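Local coordinates for protein beta-lactamase OXA-2 (Salmonella typhimurium, PDB 1K38) that hydrolyses the beta-lactam ring of penicillins such as oxacillin through a serine active site, giving its bacterial host antibiotic resistance, at residues S8-F13 and R233-S238; T58-D63 and R118-I123; A64-D69 and E105-E110. One frame throughout, in Å; residues are numbered along the deposited sequence.

Interaction 1: S8-F13 and R233-S238; sequences SDWRKF and RAILRS
The indole of W10 takes I235 on one face: methyl CG2 sits 3.6 Å from the centroid of the six-membered ring, only 12° off the ring normal, a CH-pi contact. The two side chains cross nearly at right angles. The ring of F13 is enclosed on both faces, by the backbone of A234 and I235 on one and by K12 CG on the other, while W10 CD1 lies at its edge, in plane. Its CD1 meets A234 CB at 3.6 Å. I235 serves both rings, which suits a beta-branched residue: CG2, anti to the backbone N, lies over the indole, whereas CG1, anti to the carbonyl carbon (chi1 -67°), meets F13 CD2 at 3.5 Å. The end of the CG1 branch then comes back to the indole, I235 CD1 lying 4.0 Å from W10 CE3. A234 is small enough for F13 to come close to the helix backbone.

The polar margin is settled by S238. Its OG gives a 2.6 Å hydrogen bond to I235 O on a lone pair in the carbonyl plane, and accepts one from a water 2.7 Å away. That same water accepts from W10 NE1 at 2.9 Å, so the indole N-H is satisfied without a direct bond across the contact.

Beneath, W10 rests on I23 and V25 of strand 21-27, and I235 also touches I23. An N-terminal and a C-terminal helix packed together on one side of the central sheet are characteristic of the alpha/beta domain of serine beta-lactamases.

Interaction 2: T58-D63 and R118-I123; sequences TLFALD and RYLKKI
F60 and Y119 meet because each carries CG anti to its own carbonyl carbon (chi1 -66° in F60); this torsion swings each ring off its helix into the gap, where the two overlap head to tail. The result is an offset stack, centroids 4.7 Å apart and planes inclined by 20°. The displacement brings Y119 CB over the centre of the F60 ring, 3.4 Å from its centroid, and places F60 CA over the Y119 ring; both are CH-pi contacts. Flat, wide side chains suit the place, since the axes of segments 58-63 and 118-122 come no closer than 11.0 Å. L120 CD2 adds a contact 4.0 Å from F60 CZ, and I123 CD1 comes in at the edge of that ring.

One turn on, D63 has CG anti to its backbone N (chi1 -171°), which sends the carboxylate to the rim of the tyrosine. Y119 OH donates a 2.6 Å hydrogen bond to D63 OD1, on its anti side and somewhat out of the carboxylate plane, which stands nearly perpendicular to the ring. A water accepts from K122 NZ and donates a weak bond to D63 OD2, so lysine and aspartate are linked indirectly.

Helix 56-64 starts just after the predicted nucleophile S51 and the carboxylated lysine at position 54, whose backbone O bonds T58 OG1. This offset aromatic stack between two helices belongs to the helical domain of the class D beta-lactamase fold.

Interaction 3: A64-D69 and E105-E110; sequences AGAVRD and ELFAKE
F107 leans from helix 101-111 against A66 and V67. Its CB and CG each stand 4.3 Å from A66 CB, and CD1 comes within 3.9 Å of that methyl. Farther out, CE1 passes 3.8 Å from A66 O, an approach oblique to the ring. CZ, at the tip, lies 3.8 Å from V67 CB, and V67 CG1 is a little farther away. On the other side of the ring's long axis, CD2 packs on A61 of helix 56-64. A large aromatic suits this buried place because it spans from its own helix to the turn opposite; F74 and Y104 both meet it edge-to-face.

That turn is a Schellman motif, which ends helix 56-64: A66 N pairs with A61 O, and G65 N with L62 O. G65 is the C-prime residue; its phi is 80°, a positive value that glycine, having no CB to crowd the carbonyl O of A64, adopts easily. The closure brings A66 to within 5.6 Å of F107, measured between their CA atoms, and the small methyl of A66 fits between F107 and the carboxylate of E110.

E110 follows one turn later and takes the outer side. Its CG is anti to the backbone N (chi1 172°) and the chain stays extended, so the carboxylate is laid across A66, with OE1 3.5 Å from A66 CA. OE1 also comes near G65 O without forming a hydrogen bond to it. At this exposed margin a long acidic side chain can screen A66 with its carboxylate carbon, CD, 3.8 Å from A66 CB.

How the interactions relate
Interactions 2 and 3 are neighbours in the helical region, their centres about 11 Å apart, and interaction 3 is nested along the chain inside the loop closed by interaction 2. Helix 56-64 joins them: it packs on helix 113-122, and the turn at its end packs on helix 101-111, which directly precedes 113-122. The two contacts also touch where L62 CD2 packs 3.6 Å from V67 O. Interaction 1 lies on the opposite side of the chain's centre, its own centre about 34 and 38 Å from those of interactions 2 and 3. Its pairing of the chain's two ends encloses both others, so the helical region is an insertion between terminal parts that meet beside the sheet.

Interaction 1: S8-F13 and R233-S238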
ATOM      1  N   SER A   8     -24.548 -18.171  11.856  1.00 21.80           N
ATOM      2  CA  SER A   8     -24.248 -19.399  12.581  1.00 23.55           C
ATOM      3  C   SER A   8     -23.724 -20.475  11.641  1.00 24.01           C
ATOM      4  O   SER A   8     -23.033 -21.399  12.071  1.00 25.04           O
ATOM      5  CB  SER A   8     -25.497 -19.908  13.309  1.00 25.81           C
ATOM      6  OG  SER A   8     -26.542 -20.184  12.394  1.00 29.04           O
ATOM      7  N   ASP A   9     -24.047 -20.346  10.357  1.00 24.13           N
ATOM      8  CA  ASP A   9     -23.604 -21.313   9.364  1.00 25.08           C
ATOM      9  C   ASP A   9     -22.091 -21.249   9.176  1.00 24.80           C
ATOM     10  O   ASP A   9     -21.486 -22.181   8.642  1.00 25.33           O
ATOM     11  CB  ASP A   9     -24.316 -21.072   8.029  1.00 27.54           C
ATOM     12  CG  ASP A   9     -24.107 -19.672   7.498  1.00 27.93           C
ATOM     13  OD1 ASP A   9     -24.472 -18.702   8.198  1.00 28.46           O
ATOM     14  OD2 ASP A   9     -23.583 -19.538   6.374  1.00 30.40           O
ATOM     15  N   TRP A  10     -21.480 -20.152   9.616  1.00 22.05           N
ATOM     16  CA  TRP A  10     -20.035 -20.006   9.501  1.00 20.61           C
ATOM     17  C   TRP A  10     -19.304 -20.936  10.457  1.00 20.77           C
ATOM     18  O   TRP A  10     -18.078 -21.005  10.454  1.00 19.32           O
ATOM     19  CB  TRP A  10     -19.613 -18.557   9.754  1.00 20.50           C
ATOM     20  CG  TRP A  10     -19.830 -17.672   8.561  1.00 18.96           C
ATOM     21  CD1 TRP A  10     -20.298 -18.050   7.333  1.00 18.58           C
ATOM     22  CD2 TRP A  10     -19.579 -16.263   8.475  1.00 17.42           C
ATOM     23  NE1 TRP A  10     -20.353 -16.966   6.489  1.00 17.84           N
ATOM     24  CE2 TRP A  10     -19.916 -15.856   7.164  1.00 18.76           C
ATOM     25  CE3 TRP A  10     -19.099 -15.304   9.379  1.00 18.54           C
ATOM     26  CZ2 TRP A  10     -19.789 -14.529   6.733  1.00 16.60           C
ATOM     27  CZ3 TRP A  10     -18.974 -13.987   8.952  1.00 17.24           C
ATOM     28  CH2 TRP A  10     -19.319 -13.612   7.636  1.00 17.76           C
ATOM     29  N   ARG A  11     -20.058 -21.661  11.275  1.00 21.68           N
ATOM     30  CA  ARG A  11     -19.440 -22.587  12.210  1.00 23.70           C
ATOM     31  C   ARG A  11     -18.662 -23.647  11.438  1.00 22.85           C
ATOM     32  O   ARG A  11     -17.675 -24.185  11.935  1.00 24.17           O
ATOM     33  CB  ARG A  11     -20.499 -23.256  13.091  1.00 26.71           C
ATOM     34  CG  ARG A  11     -19.920 -24.253  14.084  1.00 32.26           C
ATOM     35  CD  ARG A  11     -20.913 -24.590  15.185  1.00 36.75           C
ATOM     36  NE  ARG A  11     -21.310 -23.395  15.925  1.00 41.20           N
ATOM     37  CZ  ARG A  11     -22.034 -23.406  17.039  1.00 42.01           C
ATOM     38  NH1 ARG A  11     -22.447 -24.557  17.556  1.00 43.83           N
ATOM     39  NH2 ARG A  11     -22.346 -22.265  17.639  1.00 43.18           N
ATOM     40  N   LYS A  12     -19.097 -23.935  10.215  1.00 22.68           N
ATOM     41  CA  LYS A  12     -18.425 -24.942   9.400  1.00 22.12           C
ATOM     42  C   LYS A  12     -16.979 -24.568   9.110  1.00 21.67           C
ATOM     43  O   LYS A  12     -16.122 -25.440   8.974  1.00 22.13           O
ATOM     44  CB  LYS A  12     -19.169 -25.161   8.080  1.00 22.81           C
ATOM     45  CG  LYS A  12     -19.147 -23.976   7.132  1.00 24.93           C
ATOM     46  CD  LYS A  12     -19.822 -24.337   5.822  1.00 28.56           C
ATOM     47  CE  LYS A  12     -19.882 -23.151   4.880  1.00 30.35           C
ATOM     48  NZ  LYS A  12     -20.522 -23.518   3.584  1.00 32.68           N
ATOM     49  N   PHE A  13     -16.704 -23.272   9.014  1.00 19.42           N
ATOM     50  CA  PHE A  13     -15.347 -22.817   8.747  1.00 20.41           C
ATOM     51  C   PHE A  13     -14.466 -23.000   9.976  1.00 20.50           C
ATOM     52  O   PHE A  13     -13.293 -23.352   9.860  1.00 22.17           O
ATOM     53  CB  PHE A  13     -15.354 -21.353   8.306  1.00 19.84           C
ATOM     54  CG  PHE A  13     -15.998 -21.132   6.964  1.00 17.94           C
ATOM     55  CD1 PHE A  13     -15.438 -21.679   5.812  1.00 21.13           C
ATOM     56  CD2 PHE A  13     -17.174 -20.398   6.853  1.00 20.13           C
ATOM     57  CE1 PHE A  13     -16.043 -21.498   4.570  1.00 20.12           C
ATOM     58  CE2 PHE A  13     -17.785 -20.210   5.620  1.00 18.85           C
ATOM     59  CZ  PHE A  13     -17.220 -20.760   4.474  1.00 20.83           C
ATOM     60  N   ARG A 233      -9.747 -16.179   5.523  1.00 14.45           N
ATOM     61  CA  ARG A 233      -9.687 -16.259   4.072  1.00 14.86           C
ATOM     62  C   ARG A 233     -10.815 -17.110   3.498  1.00 15.82           C
ATOM     63  O   ARG A 233     -11.380 -16.764   2.463  1.00 15.87           O
ATOM     64  CB  ARG A 233      -8.326 -16.796   3.619  1.00 16.07           C
ATOM     65  CG  ARG A 233      -7.184 -15.803   3.814  1.00 17.20           C
ATOM     66  CD  ARG A 233      -5.852 -16.412   3.400  1.00 19.12           C
ATOM     67  NE  ARG A 233      -4.734 -15.487   3.587  1.00 20.90           N
ATOM     68  CZ  ARG A 233      -4.353 -14.581   2.693  1.00 22.07           C
ATOM     69  NH1 ARG A 233      -4.995 -14.473   1.536  1.00 22.39           N
ATOM     70  NH2 ARG A 233      -3.330 -13.777   2.958  1.00 21.84           N
ATOM     71  N   ALA A 234     -11.146 -18.210   4.170  1.00 15.98           N
ATOM     72  CA  ALA A 234     -12.223 -19.081   3.702  1.00 16.72           C
ATOM     73  C   ALA A 234     -13.537 -18.306   3.708  1.00 16.93           C
ATOM     74  O   ALA A 234     -14.314 -18.362   2.753  1.00 16.29           O
ATOM     75  CB  ALA A 234     -12.337 -20.312   4.590  1.00 16.66           C
ATOM     76  N   ILE A 235     -13.780 -17.575   4.792  1.00 16.13           N
ATOM     77  CA  ILE A 235     -14.999 -16.784   4.907  1.00 17.40           C
ATOM     78  C   ILE A 235     -15.022 -15.647   3.883  1.00 16.70           C
ATOM     79  O   ILE A 235     -16.031 -15.438   3.206  1.00 17.28           O
ATOM     80  CB  ILE A 235     -15.151 -16.228   6.346  1.00 16.36           C
ATOM     81  CG1 ILE A 235     -15.401 -17.398   7.306  1.00 18.28           C
ATOM     82  CG2 ILE A 235     -16.291 -15.212   6.413  1.00 17.83           C
ATOM     83  CD1 ILE A 235     -15.499 -17.009   8.770  1.00 18.37           C
ATOM     84  N   LEU A 236     -13.913 -14.922   3.752  1.00 16.79           N
ATOM     85  CA  LEU A 236     -13.859 -13.830   2.789  1.00 16.95           C
ATOM     86  C   LEU A 236     -14.107 -14.349   1.371  1.00 15.75           C
ATOM     87  O   LEU A 236     -14.820 -13.722   0.588  1.00 16.85           O
ATOM     88  CB  LEU A 236     -12.508 -13.115   2.860  1.00 17.61           C
ATOM     89  CG  LEU A 236     -12.257 -12.287   4.125  1.00 16.42           C
ATOM     90  CD1 LEU A 236     -10.903 -11.598   4.023  1.00 18.47           C
ATOM     91  CD2 LEU A 236     -13.371 -11.256   4.292  1.00 18.97           C
ATOM     92  N   ARG A 237     -13.528 -15.499   1.043  1.00 16.75           N
ATOM     93  CA  ARG A 237     -13.736 -16.069  -0.282  1.00 18.32           C
ATOM     94  C   ARG A 237     -15.210 -16.434  -0.483  1.00 19.54           C
ATOM     95  O   ARG A 237     -15.756 -16.240  -1.573  1.00 19.65           O
ATOM     96  CB  ARG A 237     -12.865 -17.316  -0.488  1.00 18.14           C
ATOM     97  CG  ARG A 237     -11.371 -17.036  -0.670  1.00 21.63           C
ATOM     98  CD  ARG A 237     -10.640 -18.264  -1.215  1.00 25.46           C
ATOM     99  NE  ARG A 237     -10.709 -19.409  -0.310  1.00 29.75           N
ATOM    100  CZ  ARG A 237      -9.888 -19.607   0.720  1.00 31.58           C
ATOM    101  NH1 ARG A 237      -8.917 -18.739   0.982  1.00 32.09           N
ATOM    102  NH2 ARG A 237     -10.041 -20.672   1.495  1.00 30.81           N
ATOM    103  N   SER A 238     -15.859 -16.939   0.565  1.00 19.33           N
ATOM    104  CA  SER A 238     -17.263 -17.332   0.460  1.00 20.51           C
ATOM    105  C   SER A 238     -18.189 -16.163   0.137  1.00 20.93           C
ATOM    106  O   SER A 238     -19.271 -16.363  -0.415  1.00 22.57           O
ATOM    107  CB  SER A 238     -17.732 -18.037   1.744  1.00 21.05           C
ATOM    108  OG  SER A 238     -17.982 -17.125   2.798  1.00 21.73           O
TER
HETATM  109  O   HOH W   1     -20.494 -17.367   3.612  1.00 24.73           O

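Interaction 2: T58-D63 and R118-I123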
ATOM      1  N   THR A  58       1.828   2.239  16.440  1.00 16.39           N
ATOM      2  CA  THR A  58       2.693   2.882  15.456  1.00 15.60           C
ATOM      3  C   THR A  58       2.281   4.349  15.330  1.00 15.81           C
ATOM      4  O   THR A  58       3.134   5.227  15.172  1.00 17.11           O
ATOM      5  CB  THR A  58       2.602   2.195  14.075  1.00 15.33           C
ATOM      6  OG1 THR A  58       3.007   0.824  14.196  1.00 15.90           O
ATOM      7  CG2 THR A  58       3.516   2.888  13.072  1.00 16.93           C
ATOM      8  N   LEU A  59       0.977   4.613  15.397  1.00 15.09           N
ATOM      9  CA  LEU A  59       0.481   5.985  15.324  1.00 15.01           C
ATOM     10  C   LEU A  59       0.999   6.748  16.545  1.00 16.44           C
ATOM     11  O   LEU A  59       1.468   7.879  16.421  1.00 16.66           O
ATOM     12  CB  LEU A  59      -1.051   6.011  15.304  1.00 14.97           C
ATOM     13  CG  LEU A  59      -1.746   5.400  14.082  1.00 16.17           C
ATOM     14  CD1 LEU A  59      -3.246   5.335  14.327  1.00 16.91           C
ATOM     15  CD2 LEU A  59      -1.438   6.238  12.845  1.00 16.26           C
ATOM     16  N   PHE A  60       0.917   6.127  17.722  1.00 15.95           N
ATOM     17  CA  PHE A  60       1.404   6.761  18.952  1.00 16.43           C
ATOM     18  C   PHE A  60       2.874   7.138  18.800  1.00 17.34           C
ATOM     19  O   PHE A  60       3.277   8.260  19.111  1.00 18.45           O
ATOM     20  CB  PHE A  60       1.312   5.808  20.155  1.00 16.71           C
ATOM     21  CG  PHE A  60      -0.090   5.443  20.574  1.00 17.21           C
ATOM     22  CD1 PHE A  60      -1.202   5.784  19.808  1.00 18.42           C
ATOM     23  CD2 PHE A  60      -0.286   4.714  21.746  1.00 18.13           C
ATOM     24  CE1 PHE A  60      -2.487   5.403  20.205  1.00 18.53           C
ATOM     25  CE2 PHE A  60      -1.564   4.331  22.150  1.00 18.62           C
ATOM     26  CZ  PHE A  60      -2.664   4.674  21.380  1.00 18.99           C
ATOM     27  N   ALA A  61       3.671   6.175  18.341  1.00 17.40           N
ATOM     28  CA  ALA A  61       5.109   6.354  18.163  1.00 16.53           C
ATOM     29  C   ALA A  61       5.468   7.443  17.157  1.00 18.13           C
ATOM     30  O   ALA A  61       6.388   8.226  17.389  1.00 18.10           O
ATOM     31  CB  ALA A  61       5.749   5.028  17.753  1.00 18.03           C
ATOM     32  N   LEU A  62       4.754   7.491  16.037  1.00 17.73           N
ATOM     33  CA  LEU A  62       5.024   8.506  15.026  1.00 17.32           C
ATOM     34  C   LEU A  62       4.637   9.881  15.569  1.00 17.78           C
ATOM     35  O   LEU A  62       5.357  10.866  15.374  1.00 18.12           O
ATOM     36  CB  LEU A  62       4.228   8.211  13.751  1.00 16.91           C
ATOM     37  CG  LEU A  62       4.717   7.035  12.899  1.00 15.27           C
ATOM     38  CD1 LEU A  62       3.592   6.578  11.979  1.00 14.74           C
ATOM     39  CD2 LEU A  62       5.946   7.445  12.098  1.00 14.91           C
ATOM     40  N   ASP A  63       3.500   9.939  16.254  1.00 18.52           N
ATOM     41  CA  ASP A  63       3.013  11.191  16.815  1.00 17.73           C
ATOM     42  C   ASP A  63       3.938  11.723  17.903  1.00 20.09           C
ATOM     43  O   ASP A  63       4.160  12.928  17.997  1.00 22.02           O
ATOM     44  CB  ASP A  63       1.602  11.005  17.382  1.00 18.95           C
ATOM     45  CG  ASP A  63       0.961  12.317  17.785  1.00 20.13           C
ATOM     46  OD1 ASP A  63       1.142  12.743  18.946  1.00 20.30           O
ATOM     47  OD2 ASP A  63       0.286  12.931  16.933  1.00 22.00           O
ATOM     48  N   ARG A 118      -3.237   8.834  27.639  1.00 25.21           N
ATOM     49  CA  ARG A 118      -3.902   9.901  26.903  1.00 25.97           C
ATOM     50  C   ARG A 118      -4.198   9.483  25.463  1.00 24.17           C
ATOM     51  O   ARG A 118      -5.279   9.755  24.947  1.00 23.76           O
ATOM     52  CB  ARG A 118      -3.054  11.176  26.908  1.00 28.66           C
ATOM     53  CG  ARG A 118      -3.062  11.915  28.241  1.00 35.12           C
ATOM     54  CD  ARG A 118      -2.512  13.328  28.098  1.00 38.27           C
ATOM     55  NE  ARG A 118      -1.082  13.346  27.798  1.00 42.42           N
ATOM     56  CZ  ARG A 118      -0.134  12.986  28.657  1.00 44.35           C
ATOM     57  NH1 ARG A 118      -0.459  12.578  29.876  1.00 46.88           N
ATOM     58  NH2 ARG A 118       1.142  13.034  28.297  1.00 45.80           N
ATOM     59  N   TYR A 119      -3.239   8.822  24.821  1.00 23.94           N
ATOM     60  CA  TYR A 119      -3.429   8.368  23.445  1.00 21.80           C
ATOM     61  C   TYR A 119      -4.565   7.354  23.364  1.00 21.12           C
ATOM     62  O   TYR A 119      -5.434   7.446  22.493  1.00 20.73           O
ATOM     63  CB  TYR A 119      -2.156   7.715  22.900  1.00 21.37           C
ATOM     64  CG  TYR A 119      -1.101   8.671  22.394  1.00 20.06           C
ATOM     65  CD1 TYR A 119      -1.430   9.712  21.526  1.00 21.93           C
ATOM     66  CD2 TYR A 119       0.239   8.494  22.732  1.00 20.86           C
ATOM     67  CE1 TYR A 119      -0.446  10.551  21.004  1.00 20.49           C
ATOM     68  CE2 TYR A 119       1.229   9.325  22.215  1.00 20.46           C
ATOM     69  CZ  TYR A 119       0.880  10.347  21.353  1.00 21.28           C
ATOM     70  OH  TYR A 119       1.863  11.154  20.832  1.00 21.13           O
ATOM     71  N   LEU A 120      -4.554   6.382  24.273  1.00 20.39           N
ATOM     72  CA  LEU A 120      -5.588   5.351  24.286  1.00 22.07           C
ATOM     73  C   LEU A 120      -6.963   5.959  24.505  1.00 22.44           C
ATOM     74  O   LEU A 120      -7.945   5.528  23.901  1.00 21.24           O
ATOM     75  CB  LEU A 120      -5.288   4.313  25.373  1.00 22.15           C
ATOM     76  CG  LEU A 120      -4.157   3.329  25.060  1.00 21.40           C
ATOM     77  CD1 LEU A 120      -3.736   2.583  26.325  1.00 20.52           C
ATOM     78  CD2 LEU A 120      -4.627   2.356  23.985  1.00 22.07           C
ATOM     79  N   LYS A 121      -7.027   6.973  25.361  1.00 23.35           N
ATOM     80  CA  LYS A 121      -8.289   7.634  25.649  1.00 25.79           C
ATOM     81  C   LYS A 121      -8.788   8.431  24.446  1.00 25.50           C
ATOM     82  O   LYS A 121      -9.983   8.439  24.156  1.00 25.98           O
ATOM     83  CB  LYS A 121      -8.137   8.562  26.858  1.00 28.47           C
ATOM     84  CG  LYS A 121      -9.454   9.135  27.366  1.00 32.59           C
ATOM     85  CD  LYS A 121      -9.245  10.084  28.544  1.00 36.11           C
ATOM     86  CE  LYS A 121      -8.728  11.447  28.092  1.00 37.44           C
ATOM     87  NZ  LYS A 121      -7.436  11.375  27.348  1.00 40.27           N
ATOM     88  N   LYS A 122      -7.875   9.088  23.734  1.00 25.25           N
ATOM     89  CA  LYS A 122      -8.279   9.888  22.583  1.00 26.20           C
ATOM     90  C   LYS A 122      -8.832   9.052  21.429  1.00 24.54           C
ATOM     91  O   LYS A 122      -9.584   9.566  20.604  1.00 24.37           O
ATOM     92  CB  LYS A 122      -7.120  10.773  22.103  1.00 28.92           C
ATOM     93  CG  LYS A 122      -5.996  10.061  21.375  1.00 31.95           C
ATOM     94  CD  LYS A 122      -4.745  10.935  21.322  1.00 35.32           C
ATOM     95  CE  LYS A 122      -5.036  12.324  20.761  1.00 34.46           C
ATOM     96  NZ  LYS A 122      -3.857  13.240  20.879  1.00 35.77           N
ATOM     97  N   ILE A 123      -8.469   7.773  21.360  1.00 22.80           N
ATOM     98  CA  ILE A 123      -9.004   6.923  20.300  1.00 21.92           C
ATOM     99  C   ILE A 123     -10.027   5.930  20.846  1.00 22.07           C
ATOM    100  O   ILE A 123     -10.496   5.059  20.120  1.00 21.45           O
ATOM    101  CB  ILE A 123      -7.899   6.141  19.536  1.00 20.06           C
ATOM    102  CG1 ILE A 123      -7.117   5.235  20.487  1.00 20.07           C
ATOM    103  CG2 ILE A 123      -6.958   7.117  18.840  1.00 21.87           C
ATOM    104  CD1 ILE A 123      -6.173   4.277  19.766  1.00 18.73           C
TER
HETATM  105  O   HOH W   2      -2.392  12.659  18.436  1.00 25.76           O

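Interaction 3: A64-D69 and E105-E110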
ATOM      1  N   ALA A  64       4.489  10.819  18.707  1.00 19.00           N
ATOM      2  CA  ALA A  64       5.384  11.201  19.800  1.00 20.17           C
ATOM      3  C   ALA A  64       6.822  11.417  19.339  1.00 21.56           C
ATOM      4  O   ALA A  64       7.663  11.895  20.105  1.00 23.57           O
ATOM      5  CB  ALA A  64       5.350  10.140  20.891  1.00 19.78           C
ATOM      6  N   GLY A  65       7.104  11.063  18.090  1.00 20.61           N
ATOM      7  CA  GLY A  65       8.446  11.229  17.567  1.00 21.55           C
ATOM      8  C   GLY A  65       9.394  10.126  17.996  1.00 21.70           C
ATOM      9  O   GLY A  65      10.612  10.291  17.917  1.00 23.19           O
ATOM     10  N   ALA A  66       8.842   9.005  18.460  1.00 20.02           N
ATOM     11  CA  ALA A  66       9.655   7.866  18.880  1.00 19.23           C
ATOM     12  C   ALA A  66      10.261   7.224  17.640  1.00 19.09           C
ATOM     13  O   ALA A  66      11.287   6.552  17.713  1.00 20.31           O
ATOM     14  CB  ALA A  66       8.802   6.853  19.641  1.00 20.25           C
ATOM     15  N   VAL A  67       9.601   7.425  16.502  1.00 18.85           N
ATOM     16  CA  VAL A  67      10.081   6.924  15.223  1.00 19.47           C
ATOM     17  C   VAL A  67       9.776   8.016  14.201  1.00 18.29           C
ATOM     18  O   VAL A  67       8.684   8.589  14.195  1.00 19.86           O
ATOM     19  CB  VAL A  67       9.399   5.587  14.821  1.00 18.11           C
ATOM     20  CG1 VAL A  67       7.880   5.735  14.815  1.00 19.63           C
ATOM     21  CG2 VAL A  67       9.906   5.141  13.457  1.00 19.05           C
ATOM     22  N   ARG A  68      10.753   8.311  13.349  1.00 20.14           N
ATOM     23  CA  ARG A  68      10.619   9.365  12.345  1.00 20.12           C
ATOM     24  C   ARG A  68       9.818   8.977  11.109  1.00 19.86           C
ATOM     25  O   ARG A  68       8.900   9.690  10.704  1.00 19.63           O
ATOM     26  CB  ARG A  68      12.005   9.836  11.892  1.00 22.37           C
ATOM     27  CG  ARG A  68      12.904  10.355  13.005  1.00 27.44           C
ATOM     28  CD  ARG A  68      14.214  10.890  12.427  1.00 30.29           C
ATOM     29  NE  ARG A  68      15.026   9.841  11.811  1.00 31.45           N
ATOM     30  CZ  ARG A  68      15.805   9.003  12.487  1.00 33.39           C
ATOM     31  NH1 ARG A  68      15.886   9.086  13.807  1.00 34.74           N
ATOM     32  NH2 ARG A  68      16.501   8.077  11.842  1.00 34.01           N
ATOM     33  N   ASP A  69      10.184   7.856  10.502  1.00 18.35           N
ATOM     34  CA  ASP A  69       9.503   7.395   9.299  1.00 18.59           C
ATOM     35  C   ASP A  69       9.826   5.933   9.024  1.00 17.33           C
ATOM     36  O   ASP A  69      10.388   5.240   9.871  1.00 18.73           O
ATOM     37  CB  ASP A  69       9.911   8.245   8.090  1.00 18.60           C
ATOM     38  CG  ASP A  69      11.414   8.292   7.884  1.00 19.59           C
ATOM     39  OD1 ASP A  69      12.113   7.356   8.330  1.00 18.41           O
ATOM     40  OD2 ASP A  69      11.895   9.265   7.260  1.00 21.96           O
ATOM     41  N   GLU A 105       8.641  -1.992  22.287  1.00 22.62           N
ATOM     42  CA  GLU A 105       8.914  -1.836  23.710  1.00 25.41           C
ATOM     43  C   GLU A 105       9.727  -0.550  23.828  1.00 24.88           C
ATOM     44  O   GLU A 105       9.579   0.212  24.783  1.00 24.80           O
ATOM     45  CB  GLU A 105       9.720  -3.022  24.242  1.00 27.49           C
ATOM     46  CG  GLU A 105       8.899  -4.293  24.417  1.00 32.73           C
ATOM     47  CD  GLU A 105       9.738  -5.466  24.885  1.00 36.01           C
ATOM     48  OE1 GLU A 105      10.479  -5.307  25.879  1.00 38.99           O
ATOM     49  OE2 GLU A 105       9.655  -6.547  24.262  1.00 37.97           O
ATOM     50  N   LEU A 106      10.581  -0.312  22.837  1.00 25.31           N
ATOM     51  CA  LEU A 106      11.397   0.893  22.808  1.00 24.58           C
ATOM     52  C   LEU A 106      10.485   2.109  22.705  1.00 24.33           C
ATOM     53  O   LEU A 106      10.676   3.103  23.409  1.00 22.53           O
ATOM     54  CB  LEU A 106      12.358   0.859  21.613  1.00 27.98           C
ATOM     55  CG  LEU A 106      13.692   0.123  21.787  1.00 31.44           C
ATOM     56  CD1 LEU A 106      14.619   0.960  22.651  1.00 33.45           C
ATOM     57  CD2 LEU A 106      13.472  -1.247  22.407  1.00 34.98           C
ATOM     58  N   PHE A 107       9.485   2.029  21.828  1.00 22.72           N
ATOM     59  CA  PHE A 107       8.547   3.133  21.655  1.00 21.69           C
ATOM     60  C   PHE A 107       7.781   3.377  22.950  1.00 21.32           C
ATOM     61  O   PHE A 107       7.609   4.518  23.374  1.00 22.57           O
ATOM     62  CB  PHE A 107       7.525   2.837  20.550  1.00 19.36           C
ATOM     63  CG  PHE A 107       8.122   2.625  19.185  1.00 19.03           C
ATOM     64  CD1 PHE A 107       9.377   3.126  18.859  1.00 20.23           C
ATOM     65  CD2 PHE A 107       7.394   1.954  18.207  1.00 17.75           C
ATOM     66  CE1 PHE A 107       9.899   2.964  17.576  1.00 20.24           C
ATOM     67  CE2 PHE A 107       7.903   1.786  16.921  1.00 18.61           C
ATOM     68  CZ  PHE A 107       9.159   2.291  16.603  1.00 19.45           C
ATOM     69  N   ALA A 108       7.310   2.296  23.563  1.00 21.73           N
ATOM     70  CA  ALA A 108       6.547   2.392  24.801  1.00 22.48           C
ATOM     71  C   ALA A 108       7.336   3.107  25.895  1.00 23.65           C
ATOM     72  O   ALA A 108       6.791   3.941  26.618  1.00 23.56           O
ATOM     73  CB  ALA A 108       6.138   0.997  25.269  1.00 21.57           C
ATOM     74  N   LYS A 109       8.618   2.779  26.005  1.00 24.88           N
ATOM     75  CA  LYS A 109       9.476   3.394  27.011  1.00 27.19           C
ATOM     76  C   LYS A 109       9.594   4.896  26.768  1.00 27.64           C
ATOM     77  O   LYS A 109       9.492   5.694  27.701  1.00 28.43           O
ATOM     78  CB  LYS A 109      10.862   2.748  26.985  1.00 29.56           C
ATOM     79  CG  LYS A 109      11.818   3.275  28.042  1.00 33.24           C
ATOM     80  CD  LYS A 109      13.169   2.585  27.951  1.00 36.31           C
ATOM     81  CE  LYS A 109      14.136   3.126  28.995  1.00 38.83           C
ATOM     82  NZ  LYS A 109      13.630   2.914  30.382  1.00 40.83           N
ATOM     83  N   GLU A 110       9.793   5.282  25.511  1.00 27.57           N
ATOM     84  CA  GLU A 110       9.920   6.695  25.171  1.00 27.72           C
ATOM     85  C   GLU A 110       8.604   7.454  25.315  1.00 27.74           C
ATOM     86  O   GLU A 110       8.588   8.612  25.731  1.00 26.79           O
ATOM     87  CB  GLU A 110      10.459   6.855  23.747  1.00 29.03           C
ATOM     88  CG  GLU A 110      10.450   8.289  23.244  1.00 32.06           C
ATOM     89  CD  GLU A 110      11.328   8.488  22.024  1.00 33.38           C
ATOM     90  OE1 GLU A 110      11.258   9.576  21.414  1.00 35.00           O
ATOM     91  OE2 GLU A 110      12.094   7.562  21.682  1.00 35.16           O
TER